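Local coordinates for putative methylthioribose-1-phosphate isomerase (Pyrococcus horikoshii OT3, PDB 6A34), which probably interconverts 5-methylthioribose 1-phosphate and 5-methylthioribulose 1-phosphate, an isomerisation of the methionine salvage pathway, at residues A[200-205]-A[305-310]; A[161-166]-A[194-199]; A[11-16]-A[215-220]; A[237-242]-A[271-276]. All coordinates share one frame; numbering follows the deposited sequence.

Contact 1 (A[200-205]-A[305-310])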
loop_
_atom_site.group_PDB
_atom_site.type_symbol
_atom_site.label_atom_id
_atom_site.label_comp_id
_atom_site.label_asym_id
_atom_site.label_seq_id
_atom_site.Cartn_x
_atom_site.Cartn_y
_atom_site.Cartn_z
ATOM N N GLU A 200 -3.685 1.116 5.922
ATOM C CA GLU A 200 -4.815 0.405 5.321
ATOM C C GLU A 200 -4.519 -1.097 5.220
ATOM O O GLU A 200 -5.455 -1.909 5.340
ATOM C CB GLU A 200 -5.213 1.033 3.984
ATOM C CG GLU A 200 -4.148 1.034 2.891
ATOM C CD GLU A 200 -4.692 1.577 1.568
ATOM O OE1 GLU A 200 -5.877 1.971 1.574
ATOM O OE2 GLU A 200 -3.955 1.580 0.520
ATOM N N THR A 201 -3.242 -1.434 4.944
ATOM C CA THR A 201 -2.673 -2.794 4.925
ATOM C C THR A 201 -3.143 -3.627 3.721
ATOM O O THR A 201 -3.876 -4.633 3.848
ATOM C CB THR A 201 -2.940 -3.532 6.241
ATOM O OG1 THR A 201 -2.757 -2.625 7.330
ATOM C CG2 THR A 201 -1.994 -4.700 6.426
ATOM N N ARG A 202 -2.668 -3.222 2.544
ATOM C CA ARG A 202 -2.796 -3.986 1.327
ATOM C C ARG A 202 -1.983 -5.269 1.481
ATOM O O ARG A 202 -1.025 -5.292 2.247
ATOM C CB ARG A 202 -2.285 -3.187 0.117
ATOM C CG ARG A 202 -3.300 -2.226 -0.491
ATOM C CD ARG A 202 -4.420 -2.917 -1.254
ATOM N NE ARG A 202 -3.971 -3.496 -2.505
ATOM C CZ ARG A 202 -4.691 -4.319 -3.250
ATOM N NH1 ARG A 202 -5.833 -4.809 -2.784
ATOM N NH2 ARG A 202 -4.244 -4.642 -4.452
ATOM N N PRO A 203 -2.363 -6.325 0.754
ATOM C CA PRO A 203 -3.479 -6.319 -0.182
ATOM C C PRO A 203 -4.878 -6.541 0.416
ATOM O O PRO A 203 -5.876 -6.186 -0.219
ATOM C CB PRO A 203 -3.214 -7.506 -1.118
ATOM C CG PRO A 203 -2.218 -8.371 -0.379
ATOM C CD PRO A 203 -1.404 -7.373 0.402
ATOM N N VAL A 204 -4.972 -7.156 1.603
ATOM C CA VAL A 204 -6.263 -7.649 2.099
ATOM C C VAL A 204 -7.087 -6.492 2.711
ATOM O O VAL A 204 -8.283 -6.604 2.773
ATOM C CB VAL A 204 -6.063 -8.860 3.052
ATOM C CG1 VAL A 204 -7.370 -9.371 3.641
ATOM C CG2 VAL A 204 -5.371 -10.027 2.355
ATOM N N LEU A 205 -6.436 -5.410 3.150
ATOM C CA LEU A 205 -7.043 -4.108 3.592
ATOM C C LEU A 205 -7.787 -4.217 4.927
ATOM O O LEU A 205 -8.760 -3.493 5.172
ATOM C CB LEU A 205 -7.960 -3.524 2.505
ATOM C CG LEU A 205 -7.218 -3.050 1.256
ATOM C CD1 LEU A 205 -8.154 -3.044 0.061
ATOM C CD2 LEU A 205 -6.587 -1.672 1.461
ATOM N N LEU A 305 -4.415 -8.239 -7.712
ATOM C CA LEU A 305 -4.974 -7.824 -9.005
ATOM C C LEU A 305 -6.296 -7.096 -8.764
ATOM O O LEU A 305 -6.654 -6.264 -9.567
ATOM C CB LEU A 305 -5.193 -9.034 -9.921
ATOM C CG LEU A 305 -3.932 -9.807 -10.284
ATOM C CD1 LEU A 305 -4.283 -11.074 -11.025
ATOM C CD2 LEU A 305 -2.967 -8.967 -11.101
ATOM N N THR A 306 -6.995 -7.466 -7.679
ATOM C CA THR A 306 -8.183 -6.790 -7.220
ATOM C C THR A 306 -7.915 -6.055 -5.898
ATOM O O THR A 306 -6.985 -6.351 -5.140
ATOM C CB THR A 306 -9.373 -7.746 -7.076
ATOM O OG1 THR A 306 -9.155 -8.560 -5.928
ATOM C CG2 THR A 306 -9.597 -8.640 -8.279
ATOM N N CYS A 307 -8.768 -5.059 -5.668
ATOM C CA CYS A 307 -8.764 -4.178 -4.545
ATOM C C CYS A 307 -10.225 -3.923 -4.171
ATOM O O CYS A 307 -10.936 -3.250 -4.921
ATOM C CB CYS A 307 -8.079 -2.880 -4.937
ATOM S SG CYS A 307 -7.579 -1.891 -3.508
ATOM N N GLY A 308 -10.685 -4.522 -3.066
ATOM C CA GLY A 308 -12.102 -4.706 -2.851
ATOM C C GLY A 308 -12.685 -5.498 -4.009
ATOM O O GLY A 308 -12.057 -6.441 -4.480
ATOM N N GLY A 309 -13.842 -5.069 -4.518
ATOM C CA GLY A 309 -14.479 -5.679 -5.690
ATOM C C GLY A 309 -13.826 -5.330 -7.021
ATOM O O GLY A 309 -14.094 -5.995 -8.026
ATOM N N CYS A 310 -12.995 -4.282 -7.078
ATOM C CA CYS A 310 -12.580 -3.738 -8.359
ATOM C C CYS A 310 -11.296 -4.440 -8.824
ATOM O O CYS A 310 -10.388 -4.654 -8.037
ATOM C CB CYS A 310 -12.351 -2.227 -8.288
ATOM S SG CYS A 310 -13.832 -1.185 -8.082
#
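Arg202 meets Thr306 through the end of its guanidinium. Arg202 NH1 donates to Thr306 O at 3.0 Å, lying in the carbonyl plane on a lone pair, while the oxygen sits almost in the guanidinium plane; NH2 adds a weak bond to the same oxygen. The chain reaches there because it bends at chi2 and chi3 (-72° and -71°), which a long, flexible arginine can do. Its NE forms a salt bridge with Glu200 OE2 of the second subunit.

The packing is built around sulfur. Cys307 SG lies over one guanidinium face, displaced toward the rim and 3.5 Å from Arg202 NH1, while Pro203 CB covers the opposite face, so the flat group is held between them. Leu205 CD1 touches Cys307 SG at 3.8 Å, an apolar neighbour suited to a sulfur that forms a disulfide with Cys307 of the second subunit. A methionine in place of Arg202 would probably leave Thr306 O without these donors and Glu200 of the second subunit without its mate.

The contact ties the loop between strand 193-199 and helix 206-217 to the short hairpin of strands 306-307 and 310-311, which follows helix 302-305 beside the subunit interface.

Contact 2 (A[161-166]-A[194-199])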
loop_
_atom_site.group_PDB
_atom_site.type_symbol
_atom_site.label_atom_id
_atom_site.label_comp_id
_atom_site.label_asym_id
_atom_site.label_seq_id
_atom_site.Cartn_x
_atom_site.Cartn_y
_atom_site.Cartn_z
ATOM N N GLY A 161 0.521 10.022 23.091
ATOM C CA GLY A 161 0.609 10.792 21.892
ATOM C C GLY A 161 0.045 10.022 20.744
ATOM O O GLY A 161 -0.991 9.423 20.862
ATOM N N ASN A 162 0.820 9.982 19.674
ATOM C CA ASN A 162 0.434 9.494 18.411
ATOM C C ASN A 162 1.093 8.123 18.229
ATOM O O ASN A 162 2.324 7.993 18.226
ATOM C CB ASN A 162 0.826 10.514 17.337
ATOM C CG ASN A 162 0.236 11.896 17.570
ATOM O OD1 ASN A 162 -0.784 12.059 18.256
ATOM N ND2 ASN A 162 0.861 12.907 16.987
ATOM N N ILE A 163 0.249 7.107 18.091
ATOM C CA ILE A 163 0.634 5.732 17.872
ATOM C C ILE A 163 0.261 5.331 16.444
ATOM O O ILE A 163 -0.751 5.776 15.939
ATOM C CB ILE A 163 -0.094 4.816 18.865
ATOM C CG1 ILE A 163 0.054 5.308 20.306
ATOM C CG2 ILE A 163 0.382 3.387 18.666
ATOM C CD1 ILE A 163 1.494 5.471 20.754
ATOM N N LEU A 164 1.053 4.440 15.843
ATOM C CA LEU A 164 0.756 3.908 14.478
ATOM C C LEU A 164 0.714 2.375 14.543
ATOM O O LEU A 164 1.461 1.737 15.258
ATOM C CB LEU A 164 1.758 4.561 13.510
ATOM C CG LEU A 164 2.202 3.955 12.171
ATOM C CD1 LEU A 164 1.712 2.566 11.845
ATOM C CD2 LEU A 164 1.951 4.908 11.013
ATOM N N THR A 165 -0.243 1.797 13.838
ATOM C CA THR A 165 -0.355 0.351 13.769
ATOM C C THR A 165 -0.688 -0.060 12.339
ATOM O O THR A 165 -0.768 0.781 11.414
ATOM C CB THR A 165 -1.353 -0.188 14.804
ATOM O OG1 THR A 165 -1.201 -1.601 14.981
ATOM C CG2 THR A 165 -2.782 0.120 14.451
ATOM N N HIS A 166 -0.790 -1.384 12.195
ATOM C CA HIS A 166 -0.794 -2.086 10.963
ATOM C C HIS A 166 -1.768 -3.257 11.081
ATOM O O HIS A 166 -1.841 -3.918 12.121
ATOM C CB HIS A 166 0.639 -2.541 10.666
ATOM C CG HIS A 166 0.895 -2.909 9.238
ATOM N ND1 HIS A 166 1.113 -1.965 8.266
ATOM C CD2 HIS A 166 1.000 -4.103 8.616
ATOM C CE1 HIS A 166 1.336 -2.561 7.102
ATOM N NE2 HIS A 166 1.279 -3.869 7.285
ATOM N N LYS A 194 -3.797 10.231 21.676
ATOM C CA LYS A 194 -4.240 11.445 21.012
ATOM C C LYS A 194 -4.639 11.123 19.580
ATOM O O LYS A 194 -5.469 11.815 19.004
ATOM C CB LYS A 194 -3.155 12.526 20.985
ATOM C CG LYS A 194 -2.648 12.933 22.358
ATOM C CD LYS A 194 -3.755 13.360 23.350
ATOM C CE LYS A 194 -3.328 13.238 24.799
ATOM N NZ LYS A 194 -1.909 13.642 24.968
ATOM N N LEU A 195 -3.978 10.122 18.996
ATOM C CA LEU A 195 -4.180 9.820 17.596
ATOM C C LEU A 195 -3.625 8.427 17.331
ATOM O O LEU A 195 -2.527 8.116 17.780
ATOM C CB LEU A 195 -3.481 10.873 16.729
ATOM C CG LEU A 195 -3.479 10.581 15.225
ATOM C CD1 LEU A 195 -4.870 10.667 14.637
ATOM C CD2 LEU A 195 -2.546 11.529 14.468
ATOM N N LEU A 196 -4.417 7.618 16.621
ATOM C CA LEU A 196 -4.022 6.335 16.133
ATOM C C LEU A 196 -3.945 6.380 14.604
ATOM O O LEU A 196 -4.972 6.390 13.963
ATOM C CB LEU A 196 -5.036 5.280 16.576
ATOM C CG LEU A 196 -4.657 3.837 16.232
ATOM C CD1 LEU A 196 -3.289 3.481 16.777
ATOM C CD2 LEU A 196 -5.699 2.861 16.761
ATOM N N TRP A 197 -2.728 6.334 14.048
ATOM C CA TRP A 197 -2.560 6.095 12.609
ATOM C C TRP A 197 -2.840 4.626 12.305
ATOM O O TRP A 197 -2.291 3.722 12.994
ATOM C CB TRP A 197 -1.142 6.418 12.142
ATOM C CG TRP A 197 -0.737 7.832 12.344
ATOM C CD1 TRP A 197 -0.012 8.323 13.378
ATOM C CD2 TRP A 197 -1.031 8.943 11.485
ATOM N NE1 TRP A 197 0.185 9.663 13.204
ATOM C CE2 TRP A 197 -0.420 10.069 12.052
ATOM C CE3 TRP A 197 -1.730 9.086 10.279
ATOM C CZ2 TRP A 197 -0.467 11.328 11.457
ATOM C CZ3 TRP A 197 -1.798 10.334 9.695
ATOM C CH2 TRP A 197 -1.179 11.444 10.280
ATOM N N LEU A 198 -3.611 4.402 11.240
ATOM C CA LEU A 198 -3.952 3.071 10.733
ATOM C C LEU A 198 -3.487 2.924 9.285
ATOM O O LEU A 198 -4.048 3.576 8.393
ATOM C CB LEU A 198 -5.469 2.877 10.778
ATOM C CG LEU A 198 -6.080 2.980 12.164
ATOM C CD1 LEU A 198 -7.611 2.855 12.065
ATOM C CD2 LEU A 198 -5.485 1.924 13.086
ATOM N N ASP A 199 -2.496 2.050 9.066
ATOM C CA ASP A 199 -2.101 1.625 7.726
ATOM C C ASP A 199 -3.270 0.822 7.158
ATOM O O ASP A 199 -3.768 -0.082 7.834
ATOM C CB ASP A 199 -0.852 0.745 7.752
ATOM C CG ASP A 199 0.445 1.422 8.178
ATOM O OD1 ASP A 199 0.504 2.657 8.200
ATOM O OD2 ASP A 199 1.407 0.685 8.474
#
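His166 and Asp199 meet at the C-terminal ends of two neighbouring parallel strands. His166 ND1 donates to Asp199 OD2 at 2.7 Å and 167°, with the oxygen in the ring plane using its anti lone pair; ring and carboxylate planes stand 84° apart. With CG beside its own backbone N (chi1 -67°), the Asp199 carboxylate is turned toward His166. The imidazole's other nitrogen, NE2, is hydrogen-bonded to Ile259 O, so both ring nitrogens are held and its rotation fixed. Asp199 OD1 is buried without a polar partner, against Leu164 CD1 at 3.8 Å.

Behind this pair, Thr165 O accepts from Asp199 N at 3.2 Å, and Trp197 N reaches Ile163 O at 2.8 Å, in the regular parallel pattern. On one face of the sheet, Leu164 CD2 packs on Trp197 CB at 3.6 Å, and the indole NE1 is held by Phe238 O. On the other, Thr165 CG2 lies alongside Leu198 CD2 at 3.5 Å; threonine suits the place, its methyl packing here while OG1 is hydrogen-bonded to Ile243 O. The strands belong to a beta-alpha-beta crossover through helix 180-189, in a Rossmann-like sheet.

An alanine at Asp199 is likely to leave His166 ND1 without its acceptor and the ring freer to turn. His166 adjoins Cys167, the predicted transition-state stabiliser, and Lys258, predicted to bind substrate, and the carboxylate would probably polarise the imidazole.

Contact 3 (A[11-16]-A[215-220])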
loop_
_atom_site.group_PDB
_atom_site.type_symbol
_atom_site.label_atom_id
_atom_site.label_comp_id
_atom_site.label_asym_id
_atom_site.label_seq_id
_atom_site.Cartn_x
_atom_site.Cartn_y
_atom_site.Cartn_z
ATOM N N THR A 11 -14.628 -1.092 25.503
ATOM C CA THR A 11 -15.254 -1.158 24.182
ATOM C C THR A 11 -16.775 -1.178 24.333
ATOM O O THR A 11 -17.281 -1.612 25.346
ATOM C CB THR A 11 -14.827 -2.410 23.409
ATOM O OG1 THR A 11 -15.283 -2.270 22.058
ATOM C CG2 THR A 11 -15.382 -3.682 24.020
ATOM N N LYS A 12 -17.465 -0.746 23.281
ATOM C CA LYS A 12 -18.908 -0.822 23.195
ATOM C C LYS A 12 -19.325 -2.014 22.327
ATOM O O LYS A 12 -20.488 -2.309 22.210
ATOM C CB LYS A 12 -19.474 0.465 22.598
ATOM C CG LYS A 12 -19.415 1.684 23.503
ATOM C CD LYS A 12 -19.686 2.986 22.745
ATOM C CE LYS A 12 -19.203 4.214 23.492
ATOM N NZ LYS A 12 -18.457 5.146 22.610
ATOM N N LEU A 13 -18.348 -2.677 21.714
ATOM C CA LEU A 13 -18.588 -3.810 20.873
ATOM C C LEU A 13 -18.945 -5.013 21.736
ATOM O O LEU A 13 -18.347 -5.212 22.800
ATOM C CB LEU A 13 -17.324 -4.127 20.060
ATOM C CG LEU A 13 -16.988 -3.162 18.924
ATOM C CD1 LEU A 13 -15.614 -3.469 18.353
ATOM C CD2 LEU A 13 -18.031 -3.198 17.818
ATOM N N PRO A 14 -19.835 -5.901 21.237
ATOM C CA PRO A 14 -20.002 -7.231 21.815
ATOM C C PRO A 14 -18.775 -8.085 21.488
ATOM O O PRO A 14 -17.959 -7.709 20.624
ATOM C CB PRO A 14 -21.188 -7.824 21.044
ATOM C CG PRO A 14 -21.033 -7.188 19.677
ATOM C CD PRO A 14 -20.559 -5.773 19.964
ATOM N N ARG A 15 -18.666 -9.228 22.170
ATOM C CA ARG A 15 -17.684 -10.216 21.847
ATOM C C ARG A 15 -17.846 -10.582 20.365
ATOM O O ARG A 15 -18.936 -10.535 19.812
ATOM C CB ARG A 15 -17.777 -11.392 22.823
ATOM C CG ARG A 15 -16.934 -11.183 24.069
ATOM C CD ARG A 15 -17.365 -11.716 25.413
ATOM N NE ARG A 15 -16.680 -12.954 25.664
ATOM C CZ ARG A 15 -16.243 -13.456 26.823
ATOM N NH1 ARG A 15 -16.026 -14.750 26.852
ATOM N NH2 ARG A 15 -15.964 -12.739 27.893
ATOM N N THR A 16 -16.706 -10.858 19.736
ATOM C CA THR A 16 -16.591 -11.272 18.342
ATOM C C THR A 16 -17.367 -12.571 18.122
ATOM O O THR A 16 -17.929 -12.783 17.068
ATOM C CB THR A 16 -15.111 -11.455 17.970
ATOM O OG1 THR A 16 -14.478 -10.183 18.122
ATOM C CG2 THR A 16 -14.904 -12.007 16.580
ATOM N N TYR A 215 -12.266 0.804 15.689
ATOM C CA TYR A 215 -11.671 1.814 16.550
ATOM C C TYR A 215 -12.522 3.077 16.465
ATOM O O TYR A 215 -12.670 3.819 17.463
ATOM C CB TYR A 215 -10.195 2.067 16.225
ATOM C CG TYR A 215 -9.277 0.895 16.484
ATOM C CD1 TYR A 215 -9.372 0.156 17.655
ATOM C CD2 TYR A 215 -8.328 0.497 15.553
ATOM C CE1 TYR A 215 -8.541 -0.924 17.905
ATOM C CE2 TYR A 215 -7.488 -0.578 15.792
ATOM C CZ TYR A 215 -7.591 -1.297 16.972
ATOM O OH TYR A 215 -6.792 -2.384 17.218
ATOM N N SER A 216 -13.070 3.319 15.275
ATOM C CA SER A 216 -14.030 4.391 15.110
ATOM C C SER A 216 -15.306 4.111 15.935
ATOM O O SER A 216 -15.748 4.947 16.689
ATOM C CB SER A 216 -14.339 4.645 13.669
ATOM O OG SER A 216 -15.007 5.885 13.576
ATOM N N TYR A 217 -15.873 2.916 15.812
ATOM C CA TYR A 217 -17.028 2.524 16.585
ATOM C C TYR A 217 -16.868 2.901 18.060
ATOM O O TYR A 217 -17.822 3.383 18.674
ATOM C CB TYR A 217 -17.284 1.023 16.467
ATOM C CG TYR A 217 -18.637 0.581 16.972
ATOM C CD1 TYR A 217 -18.805 0.218 18.293
ATOM C CD2 TYR A 217 -19.736 0.502 16.134
ATOM C CE1 TYR A 217 -20.022 -0.214 18.780
ATOM C CE2 TYR A 217 -20.967 0.069 16.604
ATOM C CZ TYR A 217 -21.114 -0.286 17.941
ATOM O OH TYR A 217 -22.299 -0.739 18.461
ATOM N N ASP A 218 -15.664 2.729 18.613
ATOM C CA ASP A 218 -15.430 2.986 20.005
ATOM C C ASP A 218 -15.022 4.431 20.257
ATOM O O ASP A 218 -14.701 4.772 21.397
ATOM C CB ASP A 218 -14.405 2.004 20.573
ATOM C CG ASP A 218 -15.017 0.678 20.990
ATOM O OD1 ASP A 218 -16.242 0.676 21.272
ATOM O OD2 ASP A 218 -14.266 -0.351 21.049
ATOM N N GLY A 219 -15.000 5.284 19.226
ATOM C CA GLY A 219 -14.663 6.706 19.430
ATOM C C GLY A 219 -13.179 6.997 19.676
ATOM O O GLY A 219 -12.826 8.048 20.223
ATOM N N LEU A 220 -12.272 6.108 19.256
ATOM C CA LEU A 220 -10.831 6.467 19.267
ATOM C C LEU A 220 -10.579 7.521 18.177
ATOM O O LEU A 220 -11.210 7.489 17.136
ATOM C CB LEU A 220 -9.985 5.215 19.009
ATOM C CG LEU A 220 -9.624 4.388 20.235
ATOM C CD1 LEU A 220 -10.868 3.836 20.943
ATOM C CD2 LEU A 220 -8.686 3.256 19.833
#
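The Tyr217 ring receives Leu13 CD2 over one face, 3.8 Å from the ring centroid and 24° off its normal, a CH-pi contact displaced toward the rim. At the edge, near the ring plane, Lys12 CB approaches Tyr217 CE1 at 3.9 Å, and Asp218 OD1 also lies at the edge, in plane. The tyrosine sits in the last turn of helix 206-217, which closes in a Schellman motif with Gly219 at positive phi; glycine adopts that backbone readily. The loop has a motif of its own: Thr11 OG1 accepts from Leu13 N at 3.1 Å, forming an ST turn.

Tyr217 reaches the loop because its CG is anti to the backbone N (chi1 -167°), and the ring also meets those of Trp213 and Phe36. A leucine suits the face it covers, being apolar and branched, and it also touches Trp213 and Glu214.

Asp218, just beyond the helix, links the helix end to the loop. Its OD2 also takes a salt bridge from Arg185 NE, tying in helix 180-189; its separation from Thr11 OG1 is modelled too short to be trusted. The other oxygen of Asp218, OD1, accepts from Lys12 N at 2.7 Å, met on the syn side and 29° out of the carboxylate plane.

Contact 4 (A[237-242]-A[271-276])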
loop_
_atom_site.group_PDB
_atom_site.type_symbol
_atom_site.label_atom_id
_atom_site.label_comp_id
_atom_site.label_asym_id
_atom_site.label_seq_id
_atom_site.Cartn_x
_atom_site.Cartn_y
_atom_site.Cartn_z
ATOM N N GLY A 237 7.515 13.615 11.909
ATOM C CA GLY A 237 7.455 13.768 13.407
ATOM C C GLY A 237 6.059 13.449 13.958
ATOM O O GLY A 237 5.777 13.685 15.141
ATOM N N PHE A 238 5.193 12.845 13.131
ATOM C CA PHE A 238 3.789 12.615 13.515
ATOM C C PHE A 238 3.568 11.309 14.310
ATOM O O PHE A 238 2.445 11.028 14.675
ATOM C CB PHE A 238 2.887 12.660 12.284
ATOM C CG PHE A 238 2.868 13.956 11.526
ATOM C CD1 PHE A 238 3.223 15.157 12.131
ATOM C CD2 PHE A 238 2.410 13.980 10.217
ATOM C CE1 PHE A 238 3.179 16.346 11.419
ATOM C CE2 PHE A 238 2.349 15.171 9.513
ATOM C CZ PHE A 238 2.736 16.354 10.114
ATOM N N VAL A 239 4.618 10.536 14.609
ATOM C CA VAL A 239 4.478 9.238 15.279
ATOM C C VAL A 239 5.453 9.137 16.471
ATOM O O VAL A 239 6.677 9.185 16.285
ATOM C CB VAL A 239 4.736 8.077 14.307
ATOM C CG1 VAL A 239 4.565 6.720 15.006
ATOM C CG2 VAL A 239 3.905 8.176 13.026
ATOM N N ASP A 240 4.895 8.879 17.663
ATOM C CA ASP A 240 5.646 8.736 18.897
ATOM C C ASP A 240 6.044 7.275 19.147
ATOM O O ASP A 240 7.059 7.027 19.747
ATOM C CB ASP A 240 4.863 9.349 20.065
ATOM C CG ASP A 240 4.483 10.816 19.862
ATOM O OD1 ASP A 240 5.362 11.616 19.452
ATOM O OD2 ASP A 240 3.286 11.160 20.089
ATOM N N ALA A 241 5.232 6.308 18.704
ATOM C CA ALA A 241 5.571 4.899 18.808
ATOM C C ALA A 241 4.707 4.091 17.842
ATOM O O ALA A 241 3.661 4.552 17.394
ATOM C CB ALA A 241 5.387 4.419 20.224
ATOM N N ILE A 242 5.182 2.886 17.523
ATOM C CA ILE A 242 4.526 1.976 16.606
ATOM C C ILE A 242 4.248 0.668 17.360
ATOM O O ILE A 242 5.074 0.197 18.061
ATOM C CB ILE A 242 5.414 1.744 15.373
ATOM C CG1 ILE A 242 5.611 3.021 14.562
ATOM C CG2 ILE A 242 4.858 0.620 14.542
ATOM C CD1 ILE A 242 6.828 3.002 13.656
ATOM N N HIS A 271 13.926 6.476 12.317
ATOM C CA HIS A 271 13.457 7.679 12.997
ATOM C C HIS A 271 13.606 7.585 14.533
ATOM O O HIS A 271 13.106 8.460 15.243
ATOM C CB HIS A 271 12.012 7.941 12.562
ATOM C CG HIS A 271 11.922 8.251 11.109
ATOM N ND1 HIS A 271 11.518 7.303 10.164
ATOM C CD2 HIS A 271 12.257 9.371 10.435
ATOM C CE1 HIS A 271 11.599 7.844 8.969
ATOM N NE2 HIS A 271 12.051 9.107 9.107
ATOM N N GLY A 272 14.234 6.509 15.042
ATOM C CA GLY A 272 14.282 6.193 16.522
ATOM C C GLY A 272 12.910 6.194 17.201
ATOM O O GLY A 272 12.740 6.714 18.291
ATOM N N ILE A 273 11.895 5.664 16.522
ATOM C CA ILE A 273 10.594 5.534 17.061
ATOM C C ILE A 273 10.512 4.165 17.716
ATOM O O ILE A 273 10.793 3.132 17.102
ATOM C CB ILE A 273 9.516 5.721 15.980
ATOM C CG1 ILE A 273 9.626 7.091 15.297
ATOM C CG2 ILE A 273 8.153 5.538 16.592
ATOM C CD1 ILE A 273 8.743 7.265 14.088
ATOM N N PRO A 274 10.173 4.118 19.020
ATOM C CA PRO A 274 9.931 2.848 19.686
ATOM C C PRO A 274 8.933 1.993 18.891
ATOM O O PRO A 274 7.952 2.484 18.387
ATOM C CB PRO A 274 9.391 3.245 21.068
ATOM C CG PRO A 274 9.862 4.631 21.304
ATOM C CD PRO A 274 10.028 5.259 19.926
ATOM N N PHE A 275 9.228 0.700 18.812
ATOM C CA PHE A 275 8.544 -0.244 17.985
ATOM C C PHE A 275 8.291 -1.519 18.793
ATOM O O PHE A 275 9.243 -2.230 19.172
ATOM C CB PHE A 275 9.426 -0.527 16.765
ATOM C CG PHE A 275 8.870 -1.535 15.806
ATOM C CD1 PHE A 275 8.015 -1.151 14.797
ATOM C CD2 PHE A 275 9.166 -2.868 15.934
ATOM C CE1 PHE A 275 7.504 -2.085 13.912
ATOM C CE2 PHE A 275 8.659 -3.799 15.045
ATOM C CZ PHE A 275 7.816 -3.413 14.047
ATOM N N PHE A 276 7.018 -1.812 19.042
ATOM C CA PHE A 276 6.611 -2.956 19.868
ATOM C C PHE A 276 5.732 -3.934 19.100
ATOM O O PHE A 276 4.876 -3.532 18.314
ATOM C CB PHE A 276 5.811 -2.489 21.073
ATOM C CG PHE A 276 6.586 -1.687 22.083
ATOM C CD1 PHE A 276 6.723 -0.315 21.948
ATOM C CD2 PHE A 276 7.129 -2.303 23.191
ATOM C CE1 PHE A 276 7.413 0.422 22.898
ATOM C CE2 PHE A 276 7.818 -1.569 24.138
ATOM C CZ PHE A 276 7.948 -0.204 23.998
#
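Ile242 holds its CG2 anti to the backbone N, with CG1 beside that nitrogen (chi1 -65°), and Phe275 sends its ring anti to its own N (chi1 178°); these settings bring CG2 obliquely to CD1 of the ring at 3.6 Å. Ile273 likewise has CG2 anti to N, and this branch drops onto the neighbouring chain, 3.5 Å from Ala241 CA and 4.1 Å from Ile242 CD1, the two isoleucine side chains crossing at about a right angle. The other arm of Ile273 carries CD1 to Val239 CB at 4.1 Å. Beta-branched residues suit this place, since one isoleucine can fill two directions at once.

Here two adjacent parallel strands of the Rossmann-like sheet, 241-244 and 275-278, begin to pair. Ile242 N donates to Pro274 O at 2.9 Å, and Phe276 N returns a bond to Ile242 O at 3.0 Å, gripping Ile242 at N-H and carbonyl. Pro274 pairs through its carbonyl but has no N-H to offer Asp240 O, which instead meets Pro274 CD at 3.5 Å, consistent with the pairing beginning here. Ala241, small and buried, probably suits the close approach of Pro274, whose O lies 3.7 Å from Ala241 CB.

Helix 261-270 covers the Phe275 ring through Leu264, Ala265 and Ala268, while Met234 of helix 230-235 packs on both Ile242 and Ile273.

Overall arrangement
All four contacts are largely buried, though contacts 1, 2 and 3 each include an exposed residue (Gly308, Lys194 and Lys12). Contacts 2 and 4 lie within the central sheet, where strands 161-165 and 241-244 are neighbours and Asp240 OD2 accepts from Asn162 N. Both rest on parallel backbone pairing and apolar side chains, yet contact 2 ends in a polar pair near the predicted active site, whereas contact 4 lies at the start of its strands. Contact 3 packs beside contact 2 through Tyr215, but joins loop to helix end by a carboxylate and a ring. Contact 1, touching contact 2 through Thr201 on His166, lies at the subunit interface, its arginine and cysteine partnered on both subunits.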